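Long-range contacts in minor fimbrium anchoring subunit Mfa2 (Porphyromonas gingivalis, PDB 5NFI), which anchors the minor (Mfa1) fimbriae in the outer membrane, by its interaction with Mfa1, and regulates their length: residues G72-H77 and V93-K98; T105-T110 and T201-E206. All blocks are in the same frame, centred on the assembly; numbering follows the deposited sequence.

Contact 1 (G72-H77 and V93-K98)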
loop_
_atom_site.group_PDB
_atom_site.type_symbol
_atom_site.label_atom_id
_atom_site.label_comp_id
_atom_site.label_asym_id
_atom_site.label_seq_id
_atom_site.Cartn_x
_atom_site.Cartn_y
_atom_site.Cartn_z
ATOM N N GLY A 72 7.859 6.018 -4.029
ATOM C CA GLY A 72 8.121 7.046 -3.050
ATOM C C GLY A 72 8.333 6.450 -1.689
ATOM O O GLY A 72 7.532 5.634 -1.232
ATOM N N ASN A 73 9.427 6.875 -1.064
ATOM C CA ASN A 73 9.827 6.456 0.273
ATOM C C ASN A 73 10.168 4.973 0.386
ATOM O O ASN A 73 9.818 4.329 1.362
ATOM C CB ASN A 73 8.743 6.807 1.282
ATOM C CG ASN A 73 8.387 8.261 1.250
ATOM O OD1 ASN A 73 9.222 9.110 0.905
ATOM N ND2 ASN A 73 7.144 8.573 1.609
ATOM N N ILE A 74 10.862 4.439 -0.605
ATOM C CA ILE A 74 11.490 3.144 -0.443
ATOM C C ILE A 74 12.553 3.237 0.656
ATOM O O ILE A 74 13.425 4.097 0.635
ATOM C CB ILE A 74 12.110 2.657 -1.742
ATOM C CG1 ILE A 74 11.014 2.120 -2.664
ATOM C CG2 ILE A 74 13.139 1.586 -1.459
ATOM C CD1 ILE A 74 11.548 1.581 -3.962
ATOM N N ASP A 75 12.458 2.323 1.611
ATOM C CA ASP A 75 13.069 2.462 2.923
ATOM C C ASP A 75 13.918 1.230 3.188
ATOM O O ASP A 75 13.934 0.313 2.374
ATOM C CB ASP A 75 11.968 2.604 3.992
ATOM C CG ASP A 75 12.245 3.715 4.978
ATOM O OD1 ASP A 75 13.392 3.825 5.461
ATOM O OD2 ASP A 75 11.324 4.506 5.264
ATOM N N ASP A 76 14.595 1.189 4.329
ATOM C CA ASP A 76 15.284 -0.031 4.733
ATOM C C ASP A 76 14.336 -1.001 5.477
ATOM O O ASP A 76 14.782 -2.005 6.039
ATOM C CB ASP A 76 16.521 0.289 5.589
ATOM C CG ASP A 76 16.257 1.349 6.644
ATOM O OD1 ASP A 76 15.074 1.553 7.011
ATOM O OD2 ASP A 76 17.240 1.970 7.123
ATOM N N HIS A 77 13.035 -0.697 5.454
ATOM C CA HIS A 77 12.003 -1.651 5.877
ATOM C C HIS A 77 11.784 -2.693 4.787
ATOM O O HIS A 77 11.011 -3.646 4.978
ATOM C CB HIS A 77 10.657 -0.972 6.160
ATOM C CG HIS A 77 10.653 -0.048 7.335
ATOM N ND1 HIS A 77 11.270 -0.348 8.527
ATOM C CD2 HIS A 77 10.085 1.168 7.502
ATOM C CE1 HIS A 77 11.089 0.646 9.380
ATOM N NE2 HIS A 77 10.372 1.577 8.781
ATOM N N VAL A 93 9.939 -9.023 -9.149
ATOM C CA VAL A 93 9.688 -8.444 -7.843
ATOM C C VAL A 93 10.750 -7.427 -7.461
ATOM O O VAL A 93 11.920 -7.752 -7.278
ATOM C CB VAL A 93 9.599 -9.519 -6.749
ATOM C CG1 VAL A 93 9.245 -8.875 -5.406
ATOM C CG2 VAL A 93 8.563 -10.579 -7.134
ATOM N N LEU A 94 10.329 -6.186 -7.323
ATOM C CA LEU A 94 11.225 -5.146 -6.859
ATOM C C LEU A 94 11.555 -5.253 -5.366
ATOM O O LEU A 94 12.686 -4.985 -4.940
ATOM C CB LEU A 94 10.606 -3.781 -7.154
ATOM C CG LEU A 94 11.338 -2.569 -6.603
ATOM C CD1 LEU A 94 12.803 -2.579 -7.060
ATOM C CD2 LEU A 94 10.624 -1.310 -7.061
HETATM N N MSE A 95 10.577 -5.700 -4.586
HETATM C CA MSE A 95 10.459 -5.287 -3.195
HETATM C C MSE A 95 9.718 -6.304 -2.345
HETATM O O MSE A 95 8.662 -6.777 -2.750
HETATM C CB MSE A 95 9.682 -3.986 -3.167
HETATM C CG MSE A 95 9.977 -2.982 -2.110
HETATM SE SE MSE A 95 8.595 -1.620 -2.435
HETATM C CE MSE A 95 7.131 -2.418 -1.423
ATOM N N ARG A 96 10.248 -6.614 -1.165
ATOM C CA ARG A 96 9.496 -7.380 -0.185
ATOM C C ARG A 96 9.569 -6.721 1.178
ATOM O O ARG A 96 10.650 -6.389 1.635
ATOM C CB ARG A 96 10.014 -8.813 -0.094
ATOM C CG ARG A 96 9.636 -9.654 -1.277
ATOM C CD ARG A 96 10.121 -11.064 -1.135
ATOM N NE ARG A 96 10.159 -11.749 -2.424
ATOM C CZ ARG A 96 9.078 -12.126 -3.107
ATOM N NH1 ARG A 96 7.868 -11.868 -2.634
ATOM N NH2 ARG A 96 9.204 -12.748 -4.271
ATOM N N LEU A 97 8.425 -6.540 1.836
ATOM C CA LEU A 97 8.447 -5.973 3.178
ATOM C C LEU A 97 9.272 -6.864 4.095
ATOM O O LEU A 97 9.111 -8.090 4.099
ATOM C CB LEU A 97 7.043 -5.792 3.728
ATOM C CG LEU A 97 6.992 -5.101 5.095
ATOM C CD1 LEU A 97 7.747 -3.794 5.067
ATOM C CD2 LEU A 97 5.541 -4.861 5.526
ATOM N N LYS A 98 10.201 -6.265 4.833
ATOM C CA LYS A 98 11.055 -7.078 5.695
ATOM C C LYS A 98 10.194 -7.770 6.721
ATOM O O LYS A 98 9.256 -7.186 7.256
ATOM C CB LYS A 98 12.141 -6.244 6.381
ATOM C CG LYS A 98 13.451 -6.279 5.639
ATOM C CD LYS A 98 14.384 -5.209 6.132
ATOM C CE LYS A 98 15.598 -5.076 5.225
ATOM N NZ LYS A 98 16.564 -4.075 5.761
#

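Contact 2 (T105-T110 and T201-E206)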
loop_
_atom_site.group_PDB
_atom_site.type_symbol
_atom_site.label_atom_id
_atom_site.label_comp_id
_atom_site.label_asym_id
_atom_site.label_seq_id
_atom_site.Cartn_x
_atom_site.Cartn_y
_atom_site.Cartn_z
ATOM N N THR A 105 7.994 -6.119 9.649
ATOM C CA THR A 105 8.651 -5.066 10.405
ATOM C C THR A 105 7.633 -3.960 10.640
ATOM O O THR A 105 6.747 -3.729 9.814
ATOM C CB THR A 105 9.884 -4.495 9.679
ATOM O OG1 THR A 105 10.518 -3.499 10.499
ATOM C CG2 THR A 105 9.483 -3.862 8.376
ATOM N N ASN A 106 7.726 -3.284 11.773
ATOM C CA ASN A 106 6.742 -2.255 12.072
ATOM C C ASN A 106 6.921 -1.033 11.191
ATOM O O ASN A 106 7.954 -0.364 11.276
ATOM C CB ASN A 106 6.835 -1.843 13.525
ATOM C CG ASN A 106 5.922 -0.701 13.853
ATOM O OD1 ASN A 106 4.869 -0.534 13.244
ATOM N ND2 ASN A 106 6.327 0.112 14.815
ATOM N N ILE A 107 5.920 -0.725 10.369
ATOM C CA ILE A 107 6.051 0.389 9.453
ATOM C C ILE A 107 5.115 1.552 9.773
ATOM O O ILE A 107 4.857 2.397 8.910
ATOM C CB ILE A 107 5.827 -0.051 7.977
ATOM C CG1 ILE A 107 4.375 -0.474 7.736
ATOM C CG2 ILE A 107 6.874 -1.110 7.549
ATOM C CD1 ILE A 107 4.124 -0.969 6.357
ATOM N N ASP A 108 4.637 1.620 11.016
ATOM C CA ASP A 108 3.845 2.782 11.441
ATOM C C ASP A 108 4.650 4.028 11.155
ATOM O O ASP A 108 5.861 4.026 11.289
ATOM C CB ASP A 108 3.478 2.761 12.939
ATOM C CG ASP A 108 2.739 1.497 13.361
ATOM O OD1 ASP A 108 1.955 0.932 12.555
ATOM O OD2 ASP A 108 2.952 1.062 14.519
ATOM N N GLY A 109 3.962 5.091 10.761
ATOM C CA GLY A 109 4.588 6.379 10.579
ATOM C C GLY A 109 5.347 6.501 9.273
ATOM O O GLY A 109 6.069 7.469 9.082
ATOM N N THR A 110 5.196 5.525 8.384
ATOM C CA THR A 110 5.788 5.607 7.057
ATOM C C THR A 110 4.730 5.640 5.960
ATOM O O THR A 110 3.685 5.018 6.067
ATOM C CB THR A 110 6.725 4.421 6.768
ATOM O OG1 THR A 110 5.960 3.317 6.268
ATOM C CG2 THR A 110 7.490 4.009 8.011
ATOM N N THR A 201 -0.301 -0.485 10.561
ATOM C CA THR A 201 0.032 0.126 9.303
ATOM C C THR A 201 0.362 -0.995 8.336
ATOM O O THR A 201 1.338 -1.735 8.520
ATOM C CB THR A 201 1.207 1.113 9.400
ATOM O OG1 THR A 201 0.914 2.115 10.375
ATOM C CG2 THR A 201 1.413 1.783 8.059
ATOM N N THR A 202 -0.459 -1.138 7.311
ATOM C CA THR A 202 -0.229 -2.202 6.366
ATOM C C THR A 202 0.022 -1.586 4.997
ATOM O O THR A 202 -0.046 -0.373 4.839
ATOM C CB THR A 202 -1.416 -3.181 6.323
ATOM O OG1 THR A 202 -1.142 -4.232 5.390
ATOM C CG2 THR A 202 -2.680 -2.468 5.907
ATOM N N LEU A 203 0.315 -2.406 4.003
ATOM C CA LEU A 203 0.526 -1.848 2.690
ATOM C C LEU A 203 -0.795 -1.924 1.939
ATOM O O LEU A 203 -1.838 -1.604 2.511
ATOM C CB LEU A 203 1.670 -2.556 1.964
ATOM C CG LEU A 203 3.004 -2.371 2.703
ATOM C CD1 LEU A 203 4.110 -3.159 2.053
ATOM C CD2 LEU A 203 3.378 -0.892 2.773
ATOM N N LYS A 204 -0.755 -2.311 0.665
ATOM C CA LYS A 204 -1.903 -2.134 -0.227
ATOM C C LYS A 204 -3.084 -3.037 0.136
ATOM O O LYS A 204 -2.922 -4.225 0.427
ATOM C CB LYS A 204 -1.483 -2.377 -1.683
ATOM C CG LYS A 204 -2.559 -2.098 -2.721
ATOM C CD LYS A 204 -2.165 -0.943 -3.615
ATOM C CE LYS A 204 -2.477 -1.219 -5.078
ATOM N NZ LYS A 204 -3.949 -1.370 -5.336
ATOM N N LEU A 205 -4.274 -2.449 0.121
ATOM C CA LEU A 205 -5.490 -3.192 0.377
ATOM C C LEU A 205 -6.277 -3.374 -0.897
ATOM O O LEU A 205 -6.973 -2.475 -1.341
ATOM C CB LEU A 205 -6.351 -2.477 1.412
ATOM C CG LEU A 205 -5.626 -2.229 2.724
ATOM C CD1 LEU A 205 -6.484 -1.380 3.621
ATOM C CD2 LEU A 205 -5.281 -3.545 3.371
ATOM N N GLU A 206 -6.185 -4.549 -1.488
ATOM C CA GLU A 206 -6.990 -4.794 -2.655
ATOM C C GLU A 206 -7.397 -6.246 -2.698
ATOM O O GLU A 206 -6.806 -7.089 -2.051
ATOM C CB GLU A 206 -6.239 -4.410 -3.927
ATOM C CG GLU A 206 -5.177 -5.409 -4.344
ATOM C CD GLU A 206 -4.328 -4.906 -5.491
ATOM O OE1 GLU A 206 -3.846 -5.741 -6.288
ATOM O OE2 GLU A 206 -4.135 -3.679 -5.594
HETATM O O HOH W 1 3.182 -2.143 10.462
#

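Contact 1 (G72-H77 and V93-K98)
Lys98 grips two successive carbonyls of the loop 72-77, and this pair of bonds makes the close end of the contact. Its backbone N donates to His77 O at 2.7 Å with an N-H...O angle of 161°. The side chain, extended beyond CG, runs back alongside His77 and brings NZ within 2.7 Å of Asp76 O, approaching 24° off the carbonyl plane. Leu97 completes this end: CG lies anti to its backbone N (chi1 -176°), and the CD1 branch reaches His77 O and CB. The His77 imidazole leads away from the strand.

Beyond this the backbones diverge, from 5.5 Å between the CA atoms of His77 and Lys98 to 8.9 Å between those of Ile74 and Met95, and apolar side chains meet there more loosely. Ile74 sends CD1 to Leu94 CD2 (4.3 Å) and CG1 toward the selenium of Met95, a selenomethionine here. The solvent side is at Asp76, whose carboxylate is well apart from the Lys98 ammonium.

Leu94 and Met95 form a classic beta bulge opposite Tyr170 of strand 169-171. Met95 and Leu97 rest on Tyr78 of strand 78-80. Ile74 packs both on Ile80 of that strand, in the small antiparallel sheet built around strand 93-100, and on Asn29 of strand 28-33, so the loop leaving strand 64-72 touches both the small sheet and the larger beta structure.

Contact 2 (T105-T110 and T201-E206)
The flat carboxylate of Asp108 meets Thr201 through OD1, whose anti lone pair, turned away from OD2, receives the hydroxyl OG1 at 2.7 Å. With CG anti to the carbonyl carbon (chi1 -56°), the carboxylate is carried across to the strand end. The two side chains meet at a slant, and Thr201 points its methyl CG2 the other way, toward the backbone O and CG1 of Ile107.

Ile107 supplies the apolar half. Its CG1 stands between the backbone N and the carbonyl carbon (chi1 67°), which sends the CG1-CD1 arm over the strand backbone: CG1 is 3.4 Å from Thr201 O. At the end of the arm, CD1 touches Leu203 CD2 at 3.7 Å, the two side chains crossing at about a right angle. A water joins the backbones beside this arm, accepting from Ile107 N at 3.1 Å and donating to Thr201 O at 2.7 Å. Leu97 of strand 93-100 touches both Ile107 and Leu203, and Leu203 also packs on Thr143 of strand 133-151 and Tyr184 of strand 182-190.

Ile107 O is gripped by two donors from Thr110, its backbone N and its OG1, the hydroxyl lying in the carbonyl plane on a lone pair. The loop 105-110 contains a type II beta turn from Ile107 to Thr110, with Gly109 at the third position, where positive phi suits glycine. The turn is pinned to the end of strand 196-202 in a protein of the FimB/Mfa2 family of Bacteroidetes fimbrillins, whose sequence family is grouped with transthyretin.

In the fold
The two contacts follow in series along the chain, contact 1 closing before contact 2 opens, and their centres are about 11 Å apart. They meet directly: Lys98 O and Thr105 N probably form a hydrogen bond at 2.9 Å, and Leu97 CD1 packs on Thr105 CG2 and on Ile107 CG2. Strand 93-100, with its short partner 103-104, leads from contact 1 into the loop of contact 2. That loop then reaches strand 196-202, which pairs with the long strand 133-151. Together the contacts link the small antiparallel sheet to the larger beta structure near the middle of this all-beta anchoring subunit.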